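Local coordinates for SusD superfamily protein (Bacteroides fragilis NCTC 9343, PDB 3NQP) that probably binds glycans at the bacterial outer membrane as a SusD-family partner in nutrient uptake, at residues N96-R101 and F115-V120; E179-M184 and W198-T203; F283-G288 and D305-Q310; G313-E318 and G355-K360. All blocks are in the same frame, centred on the assembly; numbering follows the deposited sequence.

Interaction 1 of 4, residues N96-R101 and F115-V120; sequences NLFIAR and FYLGEV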
loop_
_atom_site.group_PDB
_atom_site.type_symbol
_atom_site.label_atom_id
_atom_site.label_comp_id
_atom_site.label_asym_id
_atom_site.label_seq_id
_atom_site.Cartn_x
_atom_site.Cartn_y
_atom_site.Cartn_z
ATOM N N ASN A 96 13.958 -11.561 14.715
ATOM C CA ASN A 96 14.392 -12.884 15.193
ATOM C C ASN A 96 15.076 -12.752 16.547
ATOM O O ASN A 96 14.803 -13.507 17.467
ATOM C CB ASN A 96 15.311 -13.542 14.156
ATOM C CG ASN A 96 14.641 -13.715 12.793
ATOM O OD1 ASN A 96 13.430 -13.680 12.697
ATOM N ND2 ASN A 96 15.441 -13.919 11.741
ATOM N N LEU A 97 15.948 -11.756 16.668
ATOM C CA LEU A 97 16.676 -11.547 17.905
ATOM C C LEU A 97 15.708 -11.215 19.041
ATOM O O LEU A 97 15.840 -11.714 20.135
ATOM C CB LEU A 97 17.690 -10.404 17.722
ATOM C CG LEU A 97 18.679 -10.144 18.867
ATOM C CD1 LEU A 97 19.465 -11.421 19.166
ATOM C CD2 LEU A 97 19.632 -8.994 18.519
ATOM N N PHE A 98 14.735 -10.348 18.786
ATOM C CA PHE A 98 13.764 -10.043 19.824
ATOM C C PHE A 98 13.039 -11.303 20.294
ATOM O O PHE A 98 12.834 -11.499 21.501
ATOM C CB PHE A 98 12.766 -9.015 19.364
ATOM C CG PHE A 98 11.844 -8.529 20.460
ATOM C CD1 PHE A 98 12.150 -7.392 21.206
ATOM C CD2 PHE A 98 10.650 -9.176 20.719
ATOM C CE1 PHE A 98 11.273 -6.930 22.194
ATOM C CE2 PHE A 98 9.789 -8.723 21.727
ATOM C CZ PHE A 98 10.130 -7.606 22.478
ATOM N N ILE A 99 12.637 -12.145 19.349
ATOM C CA ILE A 99 11.875 -13.335 19.684
ATOM C C ILE A 99 12.728 -14.282 20.530
ATOM O O ILE A 99 12.294 -14.730 21.595
ATOM C CB ILE A 99 11.354 -14.065 18.437
ATOM C CG1 ILE A 99 10.249 -13.234 17.763
ATOM C CG2 ILE A 99 10.855 -15.427 18.798
ATOM C CD1 ILE A 99 9.780 -13.829 16.393
ATOM N N ALA A 100 13.943 -14.549 20.058
ATOM C CA ALA A 100 14.925 -15.360 20.809
ATOM C C ALA A 100 15.129 -14.818 22.242
ATOM O O ALA A 100 15.080 -15.564 23.206
ATOM C CB ALA A 100 16.278 -15.408 20.035
ATOM N N ARG A 101 15.313 -13.520 22.400
ATOM C CA ARG A 101 15.575 -12.986 23.752
ATOM C C ARG A 101 14.391 -12.916 24.695
ATOM O O ARG A 101 14.555 -13.013 25.917
ATOM C CB ARG A 101 16.184 -11.597 23.677
ATOM C CG ARG A 101 17.612 -11.595 23.137
ATOM C CD ARG A 101 18.279 -10.265 23.500
ATOM N NE ARG A 101 19.238 -9.799 22.504
ATOM C CZ ARG A 101 20.154 -8.851 22.715
ATOM N NH1 ARG A 101 20.267 -8.256 23.906
ATOM N NH2 ARG A 101 20.983 -8.505 21.730
ATOM N N PHE A 115 1.936 -9.358 24.287
ATOM C CA PHE A 115 1.595 -8.267 23.356
ATOM C C PHE A 115 2.734 -7.981 22.400
ATOM O O PHE A 115 2.530 -7.869 21.192
ATOM C CB PHE A 115 1.190 -6.986 24.075
ATOM C CG PHE A 115 0.541 -6.001 23.149
ATOM C CD1 PHE A 115 -0.792 -6.136 22.831
ATOM C CD2 PHE A 115 1.274 -5.010 22.538
ATOM C CE1 PHE A 115 -1.385 -5.269 21.951
ATOM C CE2 PHE A 115 0.663 -4.142 21.639
ATOM C CZ PHE A 115 -0.656 -4.279 21.372
ATOM N N TYR A 116 3.941 -7.881 22.958
ATOM C CA TYR A 116 5.146 -7.658 22.190
ATOM C C TYR A 116 5.416 -8.812 21.237
ATOM O O TYR A 116 5.746 -8.587 20.075
ATOM C CB TYR A 116 6.350 -7.425 23.106
ATOM C CG TYR A 116 6.409 -6.068 23.801
ATOM C CD1 TYR A 116 5.532 -5.039 23.472
ATOM C CD2 TYR A 116 7.370 -5.822 24.779
ATOM C CE1 TYR A 116 5.606 -3.785 24.088
ATOM C CE2 TYR A 116 7.477 -4.552 25.393
ATOM C CZ TYR A 116 6.584 -3.552 25.050
ATOM O OH TYR A 116 6.677 -2.334 25.641
ATOM N N LEU A 117 5.248 -10.042 21.696
ATOM C CA LEU A 117 5.512 -11.181 20.800
ATOM C C LEU A 117 4.437 -11.217 19.673
ATOM O O LEU A 117 4.753 -11.456 18.518
ATOM C CB LEU A 117 5.629 -12.496 21.572
ATOM C CG LEU A 117 6.927 -12.594 22.380
ATOM C CD1 LEU A 117 6.930 -13.799 23.301
ATOM C CD2 LEU A 117 8.163 -12.552 21.442
ATOM N N GLY A 118 3.189 -10.889 19.989
ATOM C CA GLY A 118 2.171 -10.760 18.970
ATOM C C GLY A 118 2.607 -9.764 17.914
ATOM O O GLY A 118 2.437 -9.984 16.710
ATOM N N GLU A 119 3.203 -8.668 18.352
ATOM C CA GLU A 119 3.572 -7.607 17.408
ATOM C C GLU A 119 4.699 -8.133 16.515
ATOM O O GLU A 119 4.650 -7.962 15.292
ATOM C CB GLU A 119 4.008 -6.327 18.113
ATOM C CG GLU A 119 2.874 -5.589 18.799
ATOM C CD GLU A 119 3.286 -4.261 19.396
ATOM O OE1 GLU A 119 4.278 -4.240 20.116
ATOM O OE2 GLU A 119 2.596 -3.221 19.171
ATOM N N VAL A 120 5.688 -8.798 17.119
ATOM C CA VAL A 120 6.911 -9.101 16.412
ATOM C C VAL A 120 6.697 -10.275 15.444
ATOM O O VAL A 120 7.208 -10.249 14.351
ATOM C CB VAL A 120 8.100 -9.311 17.374
ATOM C CG1 VAL A 120 9.277 -9.874 16.646
ATOM C CG2 VAL A 120 8.448 -7.947 18.062
#
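Phe98 and Ile99 on one helix and Tyr116, Leu117 and Val120 on the next make an entirely apolar contact, with the two segments running nearly antiparallel: their axes come within 10.2 Å at a signed crossing angle of -150°. The aromatic part centres on Phe98. Its CG stands opposite the backbone N (chi1 -173°), which carries the ring across the gap so that its far end, CZ, lies 3.8 Å from Tyr116 CB. Leu117 reaches the rim of the same ring with its CD2 methyl, near the ring plane, while the CG2 methyl of Val120 comes to 3.7 Å from Phe98 CD2. The aliphatic part belongs to Ile99. Its CG1 branch runs alongside Val120 in the opposite sense, with Ile99 CG1 3.7 Å from Val120 CG1, and the CD2 methyl of Leu117 lies 4.2 Å from Ile99 CA. Val120 therefore divides its two methyls, CG1 serving Ile99 and CG2 serving Phe98. Tyr116 contributes mainly its CB, and its hydroxyl is hydrogen-bonded to Thr25 OG1. All five residues are buried. The pair is a helical hairpin, helix 89-102 followed by helix 110-135, within the helical N-terminal part of this SusD-family protein. Helix 21-37 packs against it through Tyr27, which meets Phe98, and Ile28, which meets Tyr116 and Val120; helix 163-181 adds Tyr180 against Leu117.

Interaction 2 of 4, residues E179-M184 and W198-T203; sequences EYFGNM and WSKAAT
Phe181 lays one face of its ring over the start of helix 200-216, with Lys200 N 3.5 Å above the ring plane, over its centre. The CB of Lys200 sits over the same ring in a CH-pi contact, 27° off the normal. At the rim, Phe181 CZ meets Trp198 CD1 at 4.1 Å, and Thr203 OG1 lies near the ring plane by CE2. That hydroxyl accepts a hydrogen bond from Trp198 NE1 (2.9 Å to Thr203 OG1), which helps fix the indole, and it is also bonded to Ser177 OG. Lys200 runs back past Phe181 with its chain extended, delivering NZ to Gly182 O at 2.8 Å, in the carbonyl plane; Asn185 OD1 is a second partner of the ammonium. A water joins the backbones, donating to Met184 O and accepting from Lys200 N, which are 2.9 Å and 3.0 Å from it. Gly182, with positive phi, lets the chain leave helix 163-181 in a type II' turn from Phe181 to Met184. Across the contact, Ser199 is the N-cap of helix 200-216, its OG accepting from Ala202 N. This is a connection between consecutive helices, one ending where its successor is capped, consistent with the TPR-like helical architecture of the SusD family.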
loop_
_atom_site.group_PDB
_atom_site.type_symbol
_atom_site.label_atom_id
_atom_site.label_comp_id
_atom_site.label_asym_id
_atom_site.label_seq_id
_atom_site.Cartn_x
_atom_site.Cartn_y
_atom_site.Cartn_z
ATOM N N GLU A 179 -1.976 -16.124 18.480
ATOM C CA GLU A 179 -1.946 -16.890 19.701
ATOM C C GLU A 179 -1.458 -16.032 20.849
ATOM O O GLU A 179 -2.009 -16.063 21.940
ATOM C CB GLU A 179 -1.058 -18.124 19.521
ATOM C CG GLU A 179 -1.032 -19.076 20.668
ATOM C CD GLU A 179 -0.043 -20.220 20.398
ATOM O OE1 GLU A 179 0.078 -20.644 19.220
ATOM O OE2 GLU A 179 0.635 -20.651 21.350
ATOM N N TYR A 180 -0.436 -15.231 20.594
ATOM C CA TYR A 180 0.090 -14.345 21.619
ATOM C C TYR A 180 -0.859 -13.192 21.954
ATOM O O TYR A 180 -1.015 -12.867 23.110
ATOM C CB TYR A 180 1.481 -13.801 21.228
ATOM C CG TYR A 180 2.617 -14.732 21.501
ATOM C CD1 TYR A 180 3.003 -15.032 22.800
ATOM C CD2 TYR A 180 3.339 -15.292 20.456
ATOM C CE1 TYR A 180 4.052 -15.865 23.066
ATOM C CE2 TYR A 180 4.404 -16.135 20.711
ATOM C CZ TYR A 180 4.762 -16.427 22.005
ATOM O OH TYR A 180 5.829 -17.278 22.216
ATOM N N PHE A 181 -1.468 -12.564 20.960
ATOM C CA PHE A 181 -2.393 -11.454 21.225
ATOM C C PHE A 181 -3.626 -11.923 22.052
ATOM O O PHE A 181 -4.204 -11.153 22.839
ATOM C CB PHE A 181 -2.864 -10.841 19.907
ATOM C CG PHE A 181 -1.909 -9.812 19.290
ATOM C CD1 PHE A 181 -1.427 -8.757 20.027
ATOM C CD2 PHE A 181 -1.604 -9.850 17.936
ATOM C CE1 PHE A 181 -0.611 -7.798 19.445
ATOM C CE2 PHE A 181 -0.768 -8.930 17.370
ATOM C CZ PHE A 181 -0.258 -7.894 18.144
ATOM N N GLY A 182 -4.041 -13.175 21.840
ATOM C CA GLY A 182 -5.190 -13.774 22.526
ATOM C C GLY A 182 -6.414 -12.909 22.386
ATOM O O GLY A 182 -6.833 -12.603 21.268
ATOM N N ASN A 183 -6.968 -12.513 23.534
ATOM C CA ASN A 183 -8.146 -11.625 23.613
ATOM C C ASN A 183 -7.808 -10.135 23.765
ATOM O O ASN A 183 -8.688 -9.340 23.966
ATOM C CB ASN A 183 -9.053 -12.052 24.776
ATOM C CG ASN A 183 -9.859 -13.313 24.471
ATOM O OD1 ASN A 183 -10.556 -13.408 23.444
ATOM N ND2 ASN A 183 -9.824 -14.267 25.395
HETATM N N MSE A 184 -6.549 -9.747 23.621
HETATM C CA MSE A 184 -6.153 -8.341 23.771
HETATM C C MSE A 184 -6.452 -7.624 22.439
HETATM O O MSE A 184 -5.620 -7.570 21.542
HETATM C CB MSE A 184 -4.646 -8.217 24.167
HETATM C CG MSE A 184 -4.235 -8.844 25.570
HETATM SE SE MSE A 184 -2.262 -8.919 26.077
HETATM C CE MSE A 184 -1.664 -9.750 24.372
ATOM N N TRP A 198 1.847 -2.106 16.094
ATOM C CA TRP A 198 1.131 -3.232 15.519
ATOM C C TRP A 198 0.205 -3.832 16.562
ATOM O O TRP A 198 0.488 -3.756 17.761
ATOM C CB TRP A 198 2.138 -4.261 15.001
ATOM C CG TRP A 198 1.538 -5.313 14.089
ATOM C CD1 TRP A 198 1.039 -6.510 14.463
ATOM C CD2 TRP A 198 1.343 -5.220 12.684
ATOM N NE1 TRP A 198 0.583 -7.197 13.378
ATOM C CE2 TRP A 198 0.771 -6.431 12.265
ATOM C CE3 TRP A 198 1.639 -4.243 11.722
ATOM C CZ2 TRP A 198 0.495 -6.713 10.933
ATOM C CZ3 TRP A 198 1.338 -4.525 10.402
ATOM C CH2 TRP A 198 0.760 -5.730 10.025
ATOM N N SER A 199 -0.933 -4.362 16.118
ATOM C CA SER A 199 -2.021 -4.756 17.014
ATOM C C SER A 199 -2.636 -6.037 16.495
ATOM O O SER A 199 -2.343 -6.461 15.375
ATOM C CB SER A 199 -3.104 -3.667 17.043
ATOM O OG SER A 199 -3.701 -3.500 15.721
ATOM N N LYS A 200 -3.533 -6.608 17.284
ATOM C CA LYS A 200 -4.304 -7.796 16.877
ATOM C C LYS A 200 -5.127 -7.545 15.614
ATOM O O LYS A 200 -5.140 -8.357 14.666
ATOM C CB LYS A 200 -5.172 -8.271 18.026
ATOM C CG LYS A 200 -5.887 -9.593 17.785
ATOM C CD LYS A 200 -6.877 -9.831 18.884
ATOM C CE LYS A 200 -7.828 -10.888 18.509
ATOM N NZ LYS A 200 -8.668 -11.303 19.599
ATOM N N ALA A 201 -5.804 -6.416 15.566
ATOM C CA ALA A 201 -6.521 -6.043 14.354
ATOM C C ALA A 201 -5.622 -6.026 13.112
ATOM O O ALA A 201 -6.015 -6.407 12.042
ATOM C CB ALA A 201 -7.164 -4.719 14.540
ATOM N N ALA A 202 -4.422 -5.513 13.263
ATOM C CA ALA A 202 -3.497 -5.415 12.168
ATOM C C ALA A 202 -3.114 -6.801 11.672
ATOM O O ALA A 202 -3.042 -7.030 10.435
ATOM C CB ALA A 202 -2.248 -4.608 12.588
ATOM N N THR A 203 -2.873 -7.724 12.612
ATOM C CA THR A 203 -2.617 -9.111 12.247
ATOM C C THR A 203 -3.817 -9.723 11.510
ATOM O O THR A 203 -3.649 -10.469 10.509
ATOM C CB THR A 203 -2.220 -9.977 13.441
ATOM O OG1 THR A 203 -0.907 -9.601 13.861
ATOM C CG2 THR A 203 -2.220 -11.523 13.058
HETATM O O HOH W 1 -4.188 -5.641 19.998
#

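Interaction 3 of 4, residues F283-G288 and D305-Q310; sequences FTYNVG and DALDIQ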
loop_
_atom_site.group_PDB
_atom_site.type_symbol
_atom_site.label_atom_id
_atom_site.label_comp_id
_atom_site.label_asym_id
_atom_site.label_seq_id
_atom_site.Cartn_x
_atom_site.Cartn_y
_atom_site.Cartn_z
ATOM N N PHE A 283 5.570 14.471 -4.993
ATOM C CA PHE A 283 4.422 14.363 -5.914
ATOM C C PHE A 283 3.809 15.752 -6.181
ATOM O O PHE A 283 2.667 15.828 -6.643
ATOM C CB PHE A 283 3.292 13.490 -5.342
ATOM C CG PHE A 283 3.565 12.007 -5.359
ATOM C CD1 PHE A 283 4.494 11.445 -4.514
ATOM C CD2 PHE A 283 2.797 11.160 -6.154
ATOM C CE1 PHE A 283 4.706 10.053 -4.538
ATOM C CE2 PHE A 283 2.998 9.785 -6.163
ATOM C CZ PHE A 283 3.935 9.240 -5.358
ATOM N N THR A 284 4.526 16.824 -5.838
ATOM C CA THR A 284 3.949 18.185 -5.908
ATOM C C THR A 284 4.536 19.051 -7.041
ATOM O O THR A 284 4.297 18.768 -8.234
ATOM C CB THR A 284 3.995 18.883 -4.538
ATOM O OG1 THR A 284 5.345 19.165 -4.129
ATOM C CG2 THR A 284 3.290 18.001 -3.493
ATOM N N TYR A 285 5.288 20.101 -6.679
ATOM C CA TYR A 285 5.962 20.925 -7.643
ATOM C C TYR A 285 7.106 21.671 -6.888
ATOM O O TYR A 285 7.135 21.748 -5.635
ATOM C CB TYR A 285 4.986 21.895 -8.305
ATOM C CG TYR A 285 4.203 22.651 -7.266
ATOM C CD1 TYR A 285 3.055 22.096 -6.708
ATOM C CD2 TYR A 285 4.629 23.881 -6.806
ATOM C CE1 TYR A 285 2.336 22.758 -5.720
ATOM C CE2 TYR A 285 3.886 24.571 -5.801
ATOM C CZ TYR A 285 2.764 23.993 -5.263
ATOM O OH TYR A 285 2.053 24.632 -4.256
ATOM N N ASN A 286 8.044 22.175 -7.671
ATOM C CA ASN A 286 9.208 22.888 -7.190
ATOM C C ASN A 286 8.972 24.391 -7.378
ATOM O O ASN A 286 9.116 24.898 -8.477
ATOM C CB ASN A 286 10.397 22.452 -8.046
ATOM C CG ASN A 286 11.744 22.882 -7.485
ATOM O OD1 ASN A 286 11.898 23.975 -6.971
ATOM N ND2 ASN A 286 12.740 22.003 -7.609
ATOM N N VAL A 287 8.702 25.118 -6.316
ATOM C CA VAL A 287 8.465 26.577 -6.451
ATOM C C VAL A 287 9.727 27.318 -6.919
ATOM O O VAL A 287 9.660 28.240 -7.726
ATOM C CB VAL A 287 7.945 27.159 -5.158
ATOM C CG1 VAL A 287 8.027 28.701 -5.168
ATOM C CG2 VAL A 287 6.499 26.731 -4.976
ATOM N N GLY A 288 10.876 26.864 -6.451
ATOM C CA GLY A 288 12.154 27.446 -6.818
ATOM C C GLY A 288 12.456 27.475 -8.314
ATOM O O GLY A 288 12.894 28.497 -8.848
ATOM N N ASP A 305 2.091 29.167 -5.516
ATOM C CA ASP A 305 2.289 28.140 -4.511
ATOM C C ASP A 305 0.930 27.751 -3.952
ATOM O O ASP A 305 0.657 27.924 -2.754
ATOM C CB ASP A 305 3.197 28.638 -3.379
ATOM C CG ASP A 305 3.456 27.576 -2.345
ATOM O OD1 ASP A 305 3.148 26.403 -2.595
ATOM O OD2 ASP A 305 4.027 27.879 -1.303
ATOM N N ALA A 306 0.087 27.200 -4.817
ATOM C CA ALA A 306 -1.314 26.936 -4.496
ATOM C C ALA A 306 -1.493 25.967 -3.323
ATOM O O ALA A 306 -2.447 26.075 -2.631
ATOM C CB ALA A 306 -2.026 26.399 -5.732
ATOM N N LEU A 307 -0.564 25.020 -3.123
ATOM C CA LEU A 307 -0.632 24.061 -1.996
ATOM C C LEU A 307 -0.030 24.562 -0.702
ATOM O O LEU A 307 -0.202 23.930 0.329
ATOM C CB LEU A 307 0.019 22.740 -2.355
ATOM C CG LEU A 307 -0.707 21.984 -3.471
ATOM C CD1 LEU A 307 -0.071 20.607 -3.656
ATOM C CD2 LEU A 307 -2.238 21.854 -3.281
ATOM N N ASP A 308 0.642 25.716 -0.736
ATOM C CA ASP A 308 1.397 26.194 0.424
ATOM C C ASP A 308 2.435 25.152 0.851
ATOM O O ASP A 308 2.431 24.607 1.970
ATOM C CB ASP A 308 0.479 26.592 1.588
ATOM C CG ASP A 308 1.190 27.491 2.616
ATOM O OD1 ASP A 308 2.377 27.856 2.445
ATOM O OD2 ASP A 308 0.543 27.829 3.612
ATOM N N ILE A 309 3.355 24.909 -0.056
ATOM C CA ILE A 309 4.473 24.039 0.246
ATOM C C ILE A 309 5.818 24.793 0.152
ATOM O O ILE A 309 6.851 24.200 0.396
ATOM C CB ILE A 309 4.478 22.804 -0.678
ATOM C CG1 ILE A 309 4.670 23.231 -2.102
ATOM C CG2 ILE A 309 3.176 21.921 -0.478
ATOM C CD1 ILE A 309 5.060 22.114 -3.143
ATOM N N GLN A 310 5.786 26.100 -0.117
ATOM C CA GLN A 310 7.000 26.901 -0.268
ATOM C C GLN A 310 7.964 26.168 -1.208
ATOM O O GLN A 310 7.512 25.637 -2.220
ATOM C CB GLN A 310 7.628 27.191 1.086
ATOM C CG GLN A 310 6.680 27.699 2.145
ATOM C CD GLN A 310 6.075 26.602 2.949
ATOM O OE1 GLN A 310 6.781 25.698 3.425
ATOM N NE2 GLN A 310 4.732 26.641 3.103
HETATM O O HOH W 2 8.195 23.513 -3.822
#
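Tyr285 drives its hydroxyl into the type I beta turn from Asp305 to Asp308, where the OH donates to Asp305 OD1 at 2.7 Å and accepts from Leu307 N at 2.9 Å. Two bonds thus grip the phenol oxygen, one given and one received. The ring and the carboxylate stand steeply to each other, their planes 74° apart. Over one face of the ring lies the CD1 methyl of Ile309, 3.7 Å from the Tyr285 ring centroid in a CH-pi contact, while the Leu307 side chain borders the ring edge, with Leu307 CD1 3.8 Å from Tyr285 CE1.

Behind this first shell, Asp305 is the residue that organises the turn. Its OD1 takes Tyr285 OH on the anti lone pair and Ile309 N on the syn one, and OD2 accepts from Gln310 N, so the carboxylate ties the following backbone to the ring it receives. Ile309 CG1 lies between its own backbone N and carbonyl carbon (chi1 63°), which helps bring CD1 over the ring. A water donates to Tyr285 O and Gln310 O and accepts from Val287 N, joining the two segments again.

Both segments belong to the long loop region between strand 265-269 and helix 321-325. Phe303 meets the Tyr285 ring edge-to-face, Ala306 and Leu307 rest on Ile339 of strand 338-344, and Phe283 is bonded through its backbone to Val358 of strand 351-358.

Interaction 4 of 4, residues G313-E318 and G355-K360; sequences GNQTYE and GTHVRK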
loop_
_atom_site.group_PDB
_atom_site.type_symbol
_atom_site.label_atom_id
_atom_site.label_comp_id
_atom_site.label_asym_id
_atom_site.label_seq_id
_atom_site.Cartn_x
_atom_site.Cartn_y
_atom_site.Cartn_z
ATOM N N GLY A 313 9.085 21.216 -2.258
ATOM C CA GLY A 313 8.569 20.191 -3.173
ATOM C C GLY A 313 9.345 19.964 -4.451
ATOM O O GLY A 313 10.222 20.751 -4.821
ATOM N N ASN A 314 9.032 18.855 -5.120
ATOM C CA ASN A 314 9.398 18.640 -6.490
ATOM C C ASN A 314 8.334 17.762 -7.130
ATOM O O ASN A 314 7.373 17.378 -6.465
ATOM C CB ASN A 314 10.872 18.127 -6.669
ATOM C CG ASN A 314 11.069 16.688 -6.265
ATOM O OD1 ASN A 314 10.187 15.884 -6.470
ATOM N ND2 ASN A 314 12.306 16.329 -5.803
ATOM N N GLN A 315 8.446 17.544 -8.431
ATOM C CA GLN A 315 7.540 16.640 -9.130
ATOM C C GLN A 315 8.352 15.576 -9.847
ATOM O O GLN A 315 8.662 15.674 -11.038
ATOM C CB GLN A 315 6.589 17.350 -10.109
ATOM C CG GLN A 315 5.407 16.412 -10.462
ATOM C CD GLN A 315 4.355 17.060 -11.297
ATOM O OE1 GLN A 315 4.676 17.877 -12.151
ATOM N NE2 GLN A 315 3.078 16.658 -11.106
ATOM N N THR A 316 8.717 14.581 -9.060
ATOM C CA THR A 316 9.465 13.432 -9.525
ATOM C C THR A 316 8.651 12.133 -9.496
ATOM O O THR A 316 9.155 11.094 -9.847
ATOM C CB THR A 316 10.812 13.263 -8.708
ATOM O OG1 THR A 316 10.572 13.320 -7.303
ATOM C CG2 THR A 316 11.824 14.396 -9.088
ATOM N N TYR A 317 7.389 12.217 -9.105
ATOM C CA TYR A 317 6.407 11.153 -9.252
ATOM C C TYR A 317 5.106 11.842 -9.656
ATOM O O TYR A 317 4.699 12.829 -8.995
ATOM C CB TYR A 317 6.153 10.380 -7.911
ATOM C CG TYR A 317 7.382 9.658 -7.419
ATOM C CD1 TYR A 317 8.321 10.317 -6.635
ATOM C CD2 TYR A 317 7.651 8.354 -7.788
ATOM C CE1 TYR A 317 9.484 9.709 -6.225
ATOM C CE2 TYR A 317 8.804 7.732 -7.371
ATOM C CZ TYR A 317 9.718 8.405 -6.574
ATOM O OH TYR A 317 10.890 7.813 -6.187
ATOM N N GLU A 318 4.482 11.375 -10.729
ATOM C CA GLU A 318 3.254 11.988 -11.228
ATOM C C GLU A 318 2.322 10.982 -11.887
ATOM O O GLU A 318 2.701 10.284 -12.820
ATOM C CB GLU A 318 3.528 13.063 -12.282
ATOM C CG GLU A 318 2.239 13.929 -12.687
ATOM C CD GLU A 318 2.588 15.023 -13.701
ATOM O OE1 GLU A 318 3.778 15.141 -14.051
ATOM O OE2 GLU A 318 1.678 15.800 -14.089
ATOM N N GLY A 355 -1.070 19.247 -15.705
ATOM C CA GLY A 355 -0.517 18.332 -14.718
ATOM C C GLY A 355 -1.445 18.165 -13.525
ATOM O O GLY A 355 -2.462 18.835 -13.401
ATOM N N THR A 356 -1.105 17.206 -12.687
ATOM C CA THR A 356 -1.815 16.968 -11.474
ATOM C C THR A 356 -0.764 16.751 -10.404
ATOM O O THR A 356 0.327 16.288 -10.704
ATOM C CB THR A 356 -2.760 15.736 -11.604
ATOM O OG1 THR A 356 -1.970 14.573 -11.864
ATOM C CG2 THR A 356 -3.809 15.947 -12.722
ATOM N N HIS A 357 -1.136 17.039 -9.149
ATOM C CA HIS A 357 -0.218 17.178 -8.039
ATOM C C HIS A 357 -0.924 16.706 -6.750
ATOM O O HIS A 357 -2.074 17.055 -6.497
ATOM C CB HIS A 357 0.207 18.663 -7.946
ATOM C CG HIS A 357 0.551 19.277 -9.268
ATOM N ND1 HIS A 357 1.833 19.282 -9.771
ATOM C CD2 HIS A 357 -0.218 19.917 -10.192
ATOM C CE1 HIS A 357 1.834 19.870 -10.961
ATOM N NE2 HIS A 357 0.606 20.289 -11.226
ATOM N N VAL A 358 -0.274 15.826 -5.984
ATOM C CA VAL A 358 -0.986 15.091 -4.959
ATOM C C VAL A 358 -0.908 15.817 -3.634
ATOM O O VAL A 358 0.194 16.012 -3.069
ATOM C CB VAL A 358 -0.442 13.616 -4.820
ATOM C CG1 VAL A 358 -1.180 12.886 -3.688
ATOM C CG2 VAL A 358 -0.624 12.861 -6.172
ATOM N N ARG A 359 -2.086 16.214 -3.130
ATOM C CA ARG A 359 -2.205 16.875 -1.847
ATOM C C ARG A 359 -2.963 16.027 -0.804
ATOM O O ARG A 359 -3.409 16.549 0.223
ATOM C CB ARG A 359 -2.905 18.225 -2.036
ATOM C CG ARG A 359 -4.279 18.115 -2.641
ATOM C CD ARG A 359 -5.043 19.441 -2.468
ATOM N NE ARG A 359 -6.062 19.564 -3.496
ATOM C CZ ARG A 359 -6.564 20.731 -3.891
ATOM N NH1 ARG A 359 -6.127 21.833 -3.304
ATOM N NH2 ARG A 359 -7.480 20.791 -4.868
ATOM N N LYS A 360 -3.070 14.723 -1.068
ATOM C CA LYS A 360 -3.832 13.789 -0.242
ATOM C C LYS A 360 -3.357 13.727 1.189
ATOM O O LYS A 360 -4.181 13.622 2.097
ATOM C CB LYS A 360 -3.734 12.375 -0.830
ATOM C CG LYS A 360 -4.714 11.356 -0.196
ATOM C CD LYS A 360 -4.763 10.051 -1.002
ATOM C CE LYS A 360 -5.587 8.983 -0.288
ATOM N NZ LYS A 360 -5.852 7.828 -1.172
HETATM O O HOH W 3 -0.713 14.458 -14.437
#
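Glu318 meets Gly355 and Thr356 where an irregular segment passes the end of strand 351-358; the nearest pair of CA atoms across the two segments, those of Glu318 and His357, is 7.0 Å apart, and side chains bridge the gap. Glu318 reaches across with its chain extended: CG is opposite the backbone N (chi1 -171°), and the carboxylate ends beside Gly355 and Thr356. Its OE2 takes a weak hydrogen bond from Thr356 N at 3.4 Å and lies equally far from Gly355 CA, where the absence of a side chain leaves room for the carboxylate: a CB there would point toward Glu318. A water lies 2.8 Å from Glu318 OE2 and also meets Thr356 OG1. Glu318 OE2 thus has Ser60 OG, to which it is hydrogen-bonded, and a water beside it, with the Thr356 N bond a weak addition.

Gln315, also extended, carries its amide to Thr356 and His357. Its NE2 is 2.8 Å from Thr356 O, and its other end is fixed by OE1 accepting from Asp61 N. The side chain crosses that of His357 at about a right angle, yet the flat groups are turned only 23° apart, with Gln315 CD 3.7 Å from His357 ND1. The imidazole is held at both nitrogens, ND1 by Thr284 O and NE2 by Ser341 OG, which should fix its rotation.

Strand 351-358 pairs with strand 338-344 in a two-stranded antiparallel sheet, whose Phe338 packs on Thr356 and Val358 and whose Ile339 packs on His357. On the other segment, backbone bonds tie Glu318 to Ile55 and Thr316 to Ser66 and Thr282, ahead of helix 321-325.

The four contacts come in chain order and form two clusters. Interactions 1 and 2 lie in the helical N-terminal part, their centres 13 Å apart, and touch where Phe181 CZ packs against Gly118 C and Glu119 N of helix 110-135; helix 163-181 is the next helix in the chain. Interactions 3 and 4 lie 9 Å apart between centres within the SusD family region, joined by backbone and histidine bonds. The centres of contacts in different pairs lie about 37 to 42 Å apart. The first pair ties together helices of the N-terminal part, and the second anchors long loops to a two-stranded sheet in a distant part of the molecule.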